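Long-range contacts in ABC transporter, periplasmic solute-binding protein (PDB 4WED), which probably captures a small solute, perhaps a peptide or a nickel complex, in the periplasm and hands it to a membrane ABC importer: residues M131-H136 against M160-Y165; V292-S297 against S343-K348; A249-E254 against I497-K502; L368-D373 against L417-T422. One frame throughout, in Å; residues are numbered along the deposited sequence.

Contact 1: M131-H136 against M160-Y165; sequences MNCSKH and MQELSY
The carboxylate of Glu-162 closes over the first turn of helix 132-135 and takes two adjacent backbone N-H groups, one on each oxygen. Asn-132 N reaches OE2 of Glu-162 at 2.9 Å, and Cys-133 N reaches OE1 of Glu-162, also at 2.9 Å; both bonds use syn lone pairs. The chain of Glu-162 is extended beyond CG (chi2 -169°), which carries the acid across the gap. Its negative charge at the N-terminal end of a helix is probably stabilised by the helix dipole.

Apolar packing gathers around Met-131, built as selenomethionine at the N-cap. A bend at chi3 (96°) swings its CE to 3.6 Å from CB of Glu-162 and 4.0 Å from CD2 of Tyr-165, and SE makes an oblique Met-aromatic contact with that ring. On the looser side, Asn-132 is partly exposed, its amide plane turned only 12° from that of the carboxylate. Cut back to alanine, Glu-162 would lose the carboxylate, and the N-H groups of Asn-132 and Cys-133 would probably be left without these acceptors.

Around the contact, Leu-163 packs on Val-69 of strand 69-71 and Leu-94 of strand 93-98, while Met-131 rests on Pro-168.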
loop_
_atom_site.group_PDB
_atom_site.type_symbol
_atom_site.label_atom_id
_atom_site.label_comp_id
_atom_site.label_asym_id
_atom_site.label_seq_id
_atom_site.Cartn_x
_atom_site.Cartn_y
_atom_site.Cartn_z
HETATM N N MSE A 131 -14.177 -7.447 1.120
HETATM C CA MSE A 131 -13.143 -8.273 1.650
HETATM C C MSE A 131 -13.525 -9.692 1.495
HETATM O O MSE A 131 -14.642 -10.081 1.849
HETATM C CB MSE A 131 -13.065 -8.013 3.120
HETATM C CG MSE A 131 -11.905 -7.093 3.376
HETATM SE SE MSE A 131 -11.993 -6.915 5.297
HETATM C CE MSE A 131 -10.689 -8.265 5.834
ATOM N N ASN A 132 -12.610 -10.481 0.969
ATOM C CA ASN A 132 -12.888 -11.861 0.633
ATOM C C ASN A 132 -13.263 -12.742 1.828
ATOM O O ASN A 132 -14.093 -13.621 1.679
ATOM C CB ASN A 132 -11.751 -12.435 -0.195
ATOM C CG ASN A 132 -11.780 -11.909 -1.612
ATOM O OD1 ASN A 132 -12.834 -11.896 -2.238
ATOM N ND2 ASN A 132 -10.649 -11.430 -2.110
ATOM N N CYS A 133 -12.687 -12.505 3.001
ATOM C CA CYS A 133 -12.969 -13.357 4.151
ATOM C C CYS A 133 -14.337 -13.076 4.709
ATOM O O CYS A 133 -15.009 -14.007 5.062
ATOM C CB CYS A 133 -11.910 -13.302 5.246
ATOM S SG CYS A 133 -11.660 -11.702 5.954
ATOM N N SER A 134 -14.778 -11.827 4.731
ATOM C CA SER A 134 -16.154 -11.536 5.121
ATOM C C SER A 134 -17.156 -12.129 4.119
ATOM O O SER A 134 -18.070 -12.832 4.485
ATOM C CB SER A 134 -16.397 -10.027 5.214
ATOM O OG SER A 134 -17.784 -9.791 5.456
ATOM N N LYS A 135 -16.949 -11.806 2.856
ATOM C CA LYS A 135 -17.771 -12.244 1.758
ATOM C C LYS A 135 -18.011 -13.760 1.652
ATOM O O LYS A 135 -19.102 -14.189 1.302
ATOM C CB LYS A 135 -17.117 -11.747 0.462
ATOM C CG LYS A 135 -17.871 -12.172 -0.794
ATOM C CD LYS A 135 -17.460 -11.384 -2.024
ATOM C CE LYS A 135 -18.403 -11.701 -3.179
ATOM N NZ LYS A 135 -18.116 -10.870 -4.389
ATOM N N HIS A 136 -16.990 -14.574 1.901
ATOM C CA HIS A 136 -17.126 -16.037 1.757
ATOM C C HIS A 136 -17.338 -16.738 3.076
ATOM O O HIS A 136 -17.412 -17.958 3.146
ATOM C CB HIS A 136 -15.910 -16.612 1.039
ATOM C CG HIS A 136 -15.856 -16.206 -0.393
ATOM N ND1 HIS A 136 -14.768 -15.571 -0.948
ATOM C CD2 HIS A 136 -16.788 -16.284 -1.371
ATOM C CE1 HIS A 136 -15.030 -15.282 -2.215
ATOM N NE2 HIS A 136 -16.250 -15.705 -2.496
HETATM N N MSE A 160 -4.890 -14.547 5.332
HETATM C CA MSE A 160 -4.113 -14.051 6.449
HETATM C C MSE A 160 -3.745 -12.602 6.329
HETATM O O MSE A 160 -3.720 -11.860 7.318
HETATM C CB MSE A 160 -2.820 -14.855 6.500
HETATM C CG MSE A 160 -2.974 -16.340 6.806
HETATM SE SE MSE A 160 -4.480 -16.794 8.003
HETATM C CE MSE A 160 -3.849 -16.081 9.744
ATOM N N GLN A 161 -3.439 -12.176 5.115
ATOM C CA GLN A 161 -3.129 -10.771 4.876
ATOM C C GLN A 161 -4.334 -9.850 5.281
ATOM O O GLN A 161 -4.169 -8.769 5.854
ATOM C CB GLN A 161 -2.752 -10.592 3.384
ATOM C CG GLN A 161 -1.672 -9.571 3.110
ATOM C CD GLN A 161 -1.013 -9.747 1.754
ATOM O OE1 GLN A 161 -0.337 -10.753 1.510
ATOM N NE2 GLN A 161 -1.206 -8.782 0.872
ATOM N N GLU A 162 -5.535 -10.277 4.910
ATOM C CA GLU A 162 -6.724 -9.493 5.122
ATOM C C GLU A 162 -6.959 -9.385 6.610
ATOM O O GLU A 162 -7.509 -8.387 7.085
ATOM C CB GLU A 162 -7.939 -10.153 4.460
ATOM C CG GLU A 162 -8.089 -9.910 2.960
ATOM C CD GLU A 162 -9.466 -10.355 2.392
ATOM O OE1 GLU A 162 -10.320 -10.917 3.143
ATOM O OE2 GLU A 162 -9.725 -10.129 1.175
ATOM N N LEU A 163 -6.555 -10.426 7.345
ATOM C CA LEU A 163 -6.802 -10.472 8.770
ATOM C C LEU A 163 -5.791 -9.605 9.523
ATOM O O LEU A 163 -5.918 -9.420 10.742
ATOM C CB LEU A 163 -6.746 -11.912 9.298
ATOM C CG LEU A 163 -7.890 -12.893 8.887
ATOM C CD1 LEU A 163 -7.586 -14.338 9.279
ATOM C CD2 LEU A 163 -9.229 -12.486 9.440
ATOM N N SER A 164 -4.766 -9.138 8.816
ATOM C CA SER A 164 -3.813 -8.164 9.371
ATOM C C SER A 164 -4.352 -6.726 9.305
ATOM O O SER A 164 -3.768 -5.886 9.886
ATOM C CB SER A 164 -2.497 -8.222 8.658
ATOM O OG SER A 164 -2.606 -7.652 7.355
ATOM N N TYR A 165 -5.489 -6.458 8.658
ATOM C CA TYR A 165 -5.877 -5.073 8.418
ATOM C C TYR A 165 -6.179 -4.321 9.713
ATOM O O TYR A 165 -6.451 -4.918 10.758
ATOM C CB TYR A 165 -7.134 -4.990 7.550
ATOM C CG TYR A 165 -7.003 -5.368 6.106
ATOM C CD1 TYR A 165 -5.817 -5.884 5.574
ATOM C CD2 TYR A 165 -8.121 -5.292 5.272
ATOM C CE1 TYR A 165 -5.754 -6.289 4.253
ATOM C CE2 TYR A 165 -8.056 -5.684 3.946
ATOM C CZ TYR A 165 -6.885 -6.195 3.450
ATOM O OH TYR A 165 -6.843 -6.557 2.128
#

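Contact 2: V292-S297 against S343-K348; sequences VRKAVS and SALLEK
Val-292, which meets Leu-346 across the interface, receives on its carbonyl O the helical hydrogen bond from Val-296 N at 2.9 Å. Bonds of this kind run within each helix, and no hydrogen bond joins one segment to the other. The two segments lie nearly antiparallel, their axes 162° apart and 8.7 Å from each other at closest approach.

The methyl of Ala-295 points at the other helix and faces two neighbouring leucines, with CB 4.1 Å from CB of Leu-345 and 3.9 Å from CG of Leu-346. Such a short side chain lets the backbones come near here. Leu-346 turns its CD2 inward, where it lies against the Ala-295 methyl and also meets CG2 of Val-292 at 4.1 Å, the two side chains crossing at about a right angle. On the other flank, Leu-345 CD1 reaches past the alanine to lie 4.0 Å from Lys-294 CG. That lysine is stretched out (CG opposite the backbone N, chi1 -172°), and the leucine meets only the aliphatic part of its chain near the backbone.

Val-296 faces the opposite way, onto Met-277 and Phe-279 of strand 274-279, and Glu-347 forms a salt bridge with Arg-357. With aliphatic carbons doing nearly all the touching, these two segments are joined by apolar packing, and charge is kept to the margins.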
loop_
_atom_site.group_PDB
_atom_site.type_symbol
_atom_site.label_atom_id
_atom_site.label_comp_id
_atom_site.label_asym_id
_atom_site.label_seq_id
_atom_site.Cartn_x
_atom_site.Cartn_y
_atom_site.Cartn_z
ATOM N N VAL A 292 8.398 -1.960 -29.752
ATOM C CA VAL A 292 8.112 -0.531 -29.592
ATOM C C VAL A 292 7.820 -0.247 -28.140
ATOM O O VAL A 292 8.336 0.703 -27.571
ATOM C CB VAL A 292 6.949 -0.099 -30.490
ATOM C CG1 VAL A 292 6.462 1.320 -30.157
ATOM C CG2 VAL A 292 7.381 -0.201 -31.959
ATOM N N ARG A 293 7.016 -1.090 -27.516
ATOM C CA ARG A 293 6.800 -0.958 -26.087
ATOM C C ARG A 293 8.129 -0.959 -25.278
ATOM O O ARG A 293 8.356 -0.123 -24.392
ATOM C CB ARG A 293 5.907 -2.071 -25.632
ATOM C CG ARG A 293 4.490 -1.921 -26.113
ATOM C CD ARG A 293 3.596 -2.930 -25.391
ATOM N NE ARG A 293 3.015 -3.835 -26.367
ATOM C CZ ARG A 293 3.096 -5.143 -26.369
ATOM N NH1 ARG A 293 3.688 -5.811 -25.402
ATOM N NH2 ARG A 293 2.525 -5.795 -27.364
ATOM N N LYS A 294 8.996 -1.893 -25.595
ATOM C CA LYS A 294 10.260 -2.011 -24.914
ATOM C C LYS A 294 11.067 -0.743 -25.110
ATOM O O LYS A 294 11.679 -0.228 -24.175
ATOM C CB LYS A 294 11.011 -3.199 -25.519
ATOM C CG LYS A 294 12.292 -3.616 -24.816
ATOM C CD LYS A 294 12.763 -4.945 -25.374
ATOM C CE LYS A 294 14.127 -5.303 -24.850
ATOM N NZ LYS A 294 14.728 -6.437 -25.627
ATOM N N ALA A 295 11.079 -0.249 -26.344
ATOM C CA ALA A 295 11.855 0.918 -26.648
ATOM C C ALA A 295 11.337 2.072 -25.822
ATOM O O ALA A 295 12.119 2.813 -25.233
ATOM C CB ALA A 295 11.810 1.250 -28.138
ATOM N N VAL A 296 10.022 2.234 -25.784
ATOM C CA VAL A 296 9.445 3.282 -24.986
ATOM C C VAL A 296 9.967 3.135 -23.577
ATOM O O VAL A 296 10.522 4.066 -23.008
ATOM C CB VAL A 296 7.921 3.227 -25.000
ATOM C CG1 VAL A 296 7.348 4.109 -23.921
ATOM C CG2 VAL A 296 7.413 3.674 -26.358
ATOM N N SER A 297 9.903 1.928 -23.062
ATOM C CA SER A 297 10.269 1.709 -21.699
ATOM C C SER A 297 11.768 1.930 -21.371
ATOM O O SER A 297 12.123 2.504 -20.325
ATOM C CB SER A 297 9.848 0.296 -21.314
ATOM O OG SER A 297 10.463 -0.023 -20.110
ATOM N N SER A 343 16.546 3.296 -30.007
ATOM C CA SER A 343 16.579 3.675 -31.421
ATOM C C SER A 343 16.749 2.437 -32.322
ATOM O O SER A 343 16.160 2.316 -33.394
ATOM C CB SER A 343 17.798 4.592 -31.651
ATOM O OG SER A 343 17.731 5.752 -30.845
ATOM N N ALA A 344 17.619 1.548 -31.892
ATOM C CA ALA A 344 17.892 0.336 -32.643
ATOM C C ALA A 344 16.634 -0.552 -32.700
ATOM O O ALA A 344 16.293 -1.071 -33.764
ATOM C CB ALA A 344 19.090 -0.417 -32.046
ATOM N N LEU A 345 15.941 -0.726 -31.579
ATOM C CA LEU A 345 14.675 -1.478 -31.604
ATOM C C LEU A 345 13.732 -0.835 -32.586
ATOM O O LEU A 345 13.209 -1.489 -33.476
ATOM C CB LEU A 345 14.003 -1.494 -30.241
ATOM C CG LEU A 345 14.736 -2.383 -29.256
ATOM C CD1 LEU A 345 14.359 -2.079 -27.822
ATOM C CD2 LEU A 345 14.455 -3.841 -29.584
ATOM N N LEU A 346 13.527 0.463 -32.447
ATOM C CA LEU A 346 12.602 1.122 -33.348
ATOM C C LEU A 346 12.950 0.918 -34.805
ATOM O O LEU A 346 12.068 0.707 -35.646
ATOM C CB LEU A 346 12.542 2.602 -33.033
ATOM C CG LEU A 346 11.928 2.873 -31.676
ATOM C CD1 LEU A 346 12.069 4.324 -31.314
ATOM C CD2 LEU A 346 10.476 2.422 -31.631
ATOM N N GLU A 347 14.233 0.990 -35.110
ATOM C CA GLU A 347 14.707 0.734 -36.477
ATOM C C GLU A 347 14.456 -0.721 -36.942
ATOM O O GLU A 347 13.946 -0.942 -38.026
ATOM C CB GLU A 347 16.194 1.097 -36.619
ATOM C CG GLU A 347 16.544 1.625 -38.014
ATOM C CD GLU A 347 17.415 2.886 -37.990
ATOM O OE1 GLU A 347 18.657 2.689 -38.072
ATOM O OE2 GLU A 347 16.880 4.046 -37.880
ATOM N N LYS A 348 14.806 -1.702 -36.127
ATOM C CA LYS A 348 14.466 -3.089 -36.440
ATOM C C LYS A 348 12.945 -3.223 -36.704
ATOM O O LYS A 348 12.526 -3.913 -37.619
ATOM C CB LYS A 348 14.905 -4.025 -35.304
ATOM C CG LYS A 348 16.413 -4.182 -35.146
ATOM C CD LYS A 348 16.784 -4.823 -33.810
ATOM C CE LYS A 348 18.261 -4.622 -33.457
ATOM N NZ LYS A 348 18.482 -4.644 -31.970
#

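Contact 3: A249-E254 against I497-K502; sequences APLTPE and IWAHSK
The loop at Leu-251 passes the strand at Ile-497 with the two CA atoms 6.4 Å apart, and no direct hydrogen bond joins the two segments. A water spans the gap instead, accepting from Leu-251 N at 3.2 Å and donating a weak bond to Ile-497 O.

Leu-251 and Ile-497 carry most of the apolar contact, their side chains crossing at about a right angle. With CG of Leu-251 opposite its backbone N (chi1 174°), the CD2 branch comes down on the strand: it meets CG2 of Ile-497 at 3.6 Å, lies equally near the Ile-497 carbonyl O, and also lies over the following peptide, 4.3 Å from CB of Ala-499. The longer arm of Ile-497 heads off in another direction, its CD1 touching CD of Pro-253 at 4.0 Å. One branched residue thus packs against both the loop and the first turn of the helix that follows. Thr-252 is the N-cap of that helix; its hydroxyl caps a backbone N in the first turn while its own N bonds to Glu-255 OE2, consistent with a capping box.

On the strand side, Trp-498 and Ala-499 pair through their backbones with Val-267 and Val-243, so strand 488-500 runs between strands 265-269 and 242-244. Leu-235 of helix 228-237 packs on Ala-499, and the connection from strand 242-244, of which 249-252 is the last part, leads into helix 253-261.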
loop_
_atom_site.group_PDB
_atom_site.type_symbol
_atom_site.label_atom_id
_atom_site.label_comp_id
_atom_site.label_asym_id
_atom_site.label_seq_id
_atom_site.Cartn_x
_atom_site.Cartn_y
_atom_site.Cartn_z
ATOM N N ALA A 249 0.176 12.405 8.400
ATOM C CA ALA A 249 0.615 13.805 8.299
ATOM C C ALA A 249 1.618 13.925 7.156
ATOM O O ALA A 249 2.813 14.004 7.398
ATOM C CB ALA A 249 1.237 14.268 9.611
ATOM N N PRO A 250 1.121 13.922 5.902
ATOM C CA PRO A 250 2.009 13.819 4.772
ATOM C C PRO A 250 3.122 14.879 4.773
ATOM O O PRO A 250 2.981 15.955 5.329
ATOM C CB PRO A 250 1.084 14.027 3.571
ATOM C CG PRO A 250 -0.269 13.706 4.068
ATOM C CD PRO A 250 -0.256 14.207 5.470
ATOM N N LEU A 251 4.205 14.539 4.105
ATOM C CA LEU A 251 5.386 15.348 4.086
ATOM C C LEU A 251 5.966 15.169 2.696
ATOM O O LEU A 251 6.569 14.138 2.415
ATOM C CB LEU A 251 6.313 14.787 5.141
ATOM C CG LEU A 251 7.708 15.345 5.289
ATOM C CD1 LEU A 251 7.635 16.680 5.991
ATOM C CD2 LEU A 251 8.547 14.373 6.099
ATOM N N THR A 252 5.762 16.142 1.812
ATOM C CA THR A 252 6.252 16.027 0.428
ATOM C C THR A 252 7.765 15.990 0.403
ATOM O O THR A 252 8.423 16.370 1.389
ATOM C CB THR A 252 5.960 17.240 -0.470
ATOM O OG1 THR A 252 6.818 18.296 -0.070
ATOM C CG2 THR A 252 4.504 17.716 -0.431
ATOM N N PRO A 253 8.321 15.544 -0.736
ATOM C CA PRO A 253 9.728 15.704 -1.088
ATOM C C PRO A 253 10.337 17.040 -0.662
ATOM O O PRO A 253 11.366 17.038 0.042
ATOM C CB PRO A 253 9.690 15.558 -2.607
ATOM C CG PRO A 253 8.643 14.485 -2.799
ATOM C CD PRO A 253 7.664 14.589 -1.658
ATOM N N GLU A 254 9.710 18.158 -1.050
ATOM C CA GLU A 254 10.325 19.451 -0.812
ATOM C C GLU A 254 10.495 19.627 0.691
ATOM O O GLU A 254 11.561 20.058 1.131
ATOM C CB GLU A 254 9.520 20.617 -1.409
ATOM N N ILE A 497 8.003 9.256 3.324
ATOM C CA ILE A 497 9.002 10.072 3.970
ATOM C C ILE A 497 8.535 10.489 5.337
ATOM O O ILE A 497 7.450 11.048 5.481
ATOM C CB ILE A 497 9.285 11.308 3.141
ATOM C CG1 ILE A 497 9.736 10.877 1.742
ATOM C CG2 ILE A 497 10.351 12.184 3.816
ATOM C CD1 ILE A 497 9.551 11.974 0.712
ATOM N N TRP A 498 9.370 10.183 6.325
ATOM C CA TRP A 498 9.167 10.584 7.711
ATOM C C TRP A 498 10.304 11.460 8.164
ATOM O O TRP A 498 11.398 11.367 7.634
ATOM C CB TRP A 498 9.057 9.348 8.600
ATOM C CG TRP A 498 7.753 8.613 8.434
ATOM C CD1 TRP A 498 7.393 7.785 7.412
ATOM C CD2 TRP A 498 6.642 8.664 9.315
ATOM N NE1 TRP A 498 6.107 7.319 7.593
ATOM C CE2 TRP A 498 5.623 7.849 8.761
ATOM C CE3 TRP A 498 6.386 9.343 10.509
ATOM C CZ2 TRP A 498 4.393 7.669 9.392
ATOM C CZ3 TRP A 498 5.157 9.175 11.129
ATOM C CH2 TRP A 498 4.178 8.336 10.573
ATOM N N ALA A 499 10.039 12.380 9.091
ATOM C CA ALA A 499 11.124 13.026 9.811
ATOM C C ALA A 499 10.864 12.967 11.297
ATOM O O ALA A 499 9.722 13.026 11.715
ATOM C CB ALA A 499 11.326 14.448 9.347
ATOM N N HIS A 500 11.929 12.813 12.082
ATOM C CA HIS A 500 11.879 12.902 13.535
ATOM C C HIS A 500 12.912 13.863 14.084
ATOM O O HIS A 500 13.825 14.340 13.378
ATOM C CB HIS A 500 12.113 11.536 14.198
ATOM C CG HIS A 500 13.426 10.882 13.867
ATOM N ND1 HIS A 500 14.632 11.276 14.420
ATOM C CD2 HIS A 500 13.708 9.829 13.067
ATOM C CE1 HIS A 500 15.600 10.506 13.949
ATOM N NE2 HIS A 500 15.062 9.607 13.138
ATOM N N SER A 501 12.779 14.120 15.382
ATOM C CA SER A 501 13.680 15.025 16.055
ATOM C C SER A 501 14.921 14.241 16.455
ATOM O O SER A 501 14.950 13.004 16.406
ATOM C CB SER A 501 13.003 15.679 17.260
ATOM O OG SER A 501 12.383 14.741 18.105
ATOM N N LYS A 502 15.939 14.993 16.836
ATOM C CA LYS A 502 17.197 14.467 17.271
ATOM C C LYS A 502 17.054 13.491 18.435
ATOM O O LYS A 502 17.827 12.551 18.530
ATOM C CB LYS A 502 18.130 15.624 17.674
HETATM O O HOH W 1 4.522 11.345 3.843
#

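Contact 4: L368-D373 against L417-T422; sequences LVVSPD and LGFFLT
Leu-368 lays its CD1 methyl over one face of the Phe-419 ring, a CH-pi contact 4.2 Å from the ring centroid and 20° off the normal. Its other methyl, CD2, touches the ring at CZ. Val-370, on the same side of its strand, brings CG1 to 3.6 Å from CE2 of Phe-419, the two side chains lying side by side. CG of Phe-419 stands opposite its carbonyl carbon (chi1 -61°), which sends the ring back toward strand 362-370. With the ring trimmed to an alanine, the Leu-368 methyls and Val-370 CG1 would probably face a gap.

Further out, Leu-368 CD1 also packs on CB of Leu-417 at 3.9 Å. Beyond it comes the polar edge: Val-369 N donates a nearly straight bond to Leu-417 O at 3.0 Å. Leu-417 also pairs through its backbone with Glu-367, as expected of a parallel bridge. The strand segments diverge by 39°, and one step later a water takes over, donating to Val-369 O at 2.7 Å and accepting from Phe-419 N at 3.1 Å.

Direct pairing therefore ends after a single bridge; from there the water links Val-369 O and Phe-419 N, while Phe-419, packed also on Ile-381 of helix 378-392, adds apolar contact where the strands part.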
loop_
_atom_site.group_PDB
_atom_site.type_symbol
_atom_site.label_atom_id
_atom_site.label_comp_id
_atom_site.label_asym_id
_atom_site.label_seq_id
_atom_site.Cartn_x
_atom_site.Cartn_y
_atom_site.Cartn_z
ATOM N N LEU A 368 0.160 10.821 -24.386
ATOM C CA LEU A 368 0.193 10.589 -22.967
ATOM C C LEU A 368 -0.874 11.453 -22.276
ATOM O O LEU A 368 -0.804 12.698 -22.278
ATOM C CB LEU A 368 1.582 10.925 -22.439
ATOM C CG LEU A 368 1.770 10.805 -20.925
ATOM C CD1 LEU A 368 1.124 9.555 -20.333
ATOM C CD2 LEU A 368 3.258 10.851 -20.626
ATOM N N VAL A 369 -1.866 10.775 -21.697
ATOM C CA VAL A 369 -2.935 11.443 -21.007
ATOM C C VAL A 369 -2.578 11.521 -19.533
ATOM O O VAL A 369 -2.150 10.532 -18.947
ATOM C CB VAL A 369 -4.304 10.765 -21.233
ATOM C CG1 VAL A 369 -5.427 11.554 -20.543
ATOM C CG2 VAL A 369 -4.605 10.673 -22.723
ATOM N N VAL A 370 -2.724 12.716 -18.952
ATOM C CA VAL A 370 -2.396 12.928 -17.545
ATOM C C VAL A 370 -3.426 13.828 -16.860
ATOM O O VAL A 370 -4.066 14.660 -17.507
ATOM C CB VAL A 370 -1.010 13.567 -17.377
ATOM C CG1 VAL A 370 0.086 12.632 -17.867
ATOM C CG2 VAL A 370 -0.947 14.917 -18.084
ATOM N N SER A 371 -3.579 13.645 -15.548
ATOM C CA SER A 371 -4.350 14.566 -14.704
ATOM C C SER A 371 -3.552 14.926 -13.466
ATOM O O SER A 371 -3.368 14.070 -12.601
ATOM C CB SER A 371 -5.688 13.959 -14.271
ATOM O OG SER A 371 -6.428 14.917 -13.531
ATOM N N PRO A 372 -3.066 16.188 -13.385
ATOM C CA PRO A 372 -2.415 16.683 -12.172
ATOM C C PRO A 372 -3.262 16.502 -10.905
ATOM O O PRO A 372 -2.698 16.252 -9.838
ATOM C CB PRO A 372 -2.176 18.162 -12.493
ATOM C CG PRO A 372 -1.929 18.158 -13.963
ATOM C CD PRO A 372 -2.926 17.155 -14.493
ATOM N N ASP A 373 -4.591 16.591 -11.037
ATOM C CA ASP A 373 -5.534 16.311 -9.923
ATOM C C ASP A 373 -5.368 14.907 -9.335
ATOM O O ASP A 373 -5.257 14.748 -8.125
ATOM C CB ASP A 373 -6.994 16.449 -10.380
ATOM C CG ASP A 373 -7.327 17.835 -10.898
ATOM O OD1 ASP A 373 -6.492 18.750 -10.729
ATOM O OD2 ASP A 373 -8.426 18.011 -11.478
ATOM N N LEU A 417 -0.916 6.187 -23.975
ATOM C CA LEU A 417 -0.183 5.973 -22.721
ATOM C C LEU A 417 -0.861 6.710 -21.567
ATOM O O LEU A 417 -1.420 7.805 -21.746
ATOM C CB LEU A 417 1.234 6.527 -22.811
ATOM C CG LEU A 417 2.030 6.037 -23.999
ATOM C CD1 LEU A 417 3.220 6.953 -24.295
ATOM C CD2 LEU A 417 2.481 4.587 -23.779
ATOM N N GLY A 418 -0.752 6.132 -20.373
ATOM C CA GLY A 418 -1.291 6.740 -19.149
ATOM C C GLY A 418 -0.661 6.155 -17.905
ATOM O O GLY A 418 0.058 5.171 -17.970
ATOM N N PHE A 419 -0.967 6.762 -16.765
ATOM C CA PHE A 419 -0.354 6.403 -15.499
ATOM C C PHE A 419 -1.290 5.750 -14.524
ATOM O O PHE A 419 -2.391 6.227 -14.269
ATOM C CB PHE A 419 0.213 7.622 -14.812
ATOM C CG PHE A 419 1.284 8.320 -15.596
ATOM C CD1 PHE A 419 2.246 7.591 -16.287
ATOM C CD2 PHE A 419 1.365 9.686 -15.590
ATOM C CE1 PHE A 419 3.254 8.241 -16.999
ATOM C CE2 PHE A 419 2.356 10.346 -16.308
ATOM C CZ PHE A 419 3.307 9.616 -17.001
ATOM N N PHE A 420 -0.795 4.685 -13.921
ATOM C CA PHE A 420 -1.488 4.040 -12.860
ATOM C C PHE A 420 -0.576 3.980 -11.678
ATOM O O PHE A 420 0.655 4.019 -11.801
ATOM C CB PHE A 420 -1.822 2.619 -13.267
ATOM C CG PHE A 420 -2.866 2.538 -14.320
ATOM C CD1 PHE A 420 -2.561 2.829 -15.631
ATOM C CD2 PHE A 420 -4.158 2.155 -14.005
ATOM C CE1 PHE A 420 -3.532 2.753 -16.614
ATOM C CE2 PHE A 420 -5.138 2.084 -14.990
ATOM C CZ PHE A 420 -4.825 2.386 -16.294
ATOM N N LEU A 421 -1.202 3.861 -10.530
ATOM C CA LEU A 421 -0.557 3.655 -9.260
ATOM C C LEU A 421 -1.106 2.376 -8.738
ATOM O O LEU A 421 -2.267 2.195 -8.802
ATOM C CB LEU A 421 -0.937 4.772 -8.286
ATOM C CG LEU A 421 -0.209 6.109 -8.473
ATOM C CD1 LEU A 421 -0.936 7.150 -7.662
ATOM C CD2 LEU A 421 1.225 6.068 -8.039
ATOM N N THR A 422 -0.254 1.484 -8.246
ATOM C CA THR A 422 -0.720 0.306 -7.566
ATOM C C THR A 422 -1.383 0.647 -6.229
ATOM O O THR A 422 -1.263 1.731 -5.694
ATOM C CB THR A 422 0.382 -0.790 -7.373
ATOM O OG1 THR A 422 1.503 -0.309 -6.603
ATOM C CG2 THR A 422 0.868 -1.289 -8.715
HETATM O O HOH W 2 -2.463 9.475 -16.443
#

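Overall arrangement
From the N terminus, contact 1 comes first, closing a short loop that contains the hairpin of strands 137-144 and 147-152; it is complete before any other contact opens. Contact 3 then opens at 249-254 and shuts only at 497-502, enclosing everything between. Two smaller loops nest inside it in series: contact 2 pairs helix 290-299 with helix 339-348, and contact 4 joins strand 362-370 to strand 417-421. None of the loops cross. Contacts 3 and 4 reach the same antiparallel sheet, their centres 25 Å apart, whereas contacts 2 and 4 approach to about 5 Å between nearest atoms. Contacts 1 and 2 are the most distant pair, 43 Å between centres.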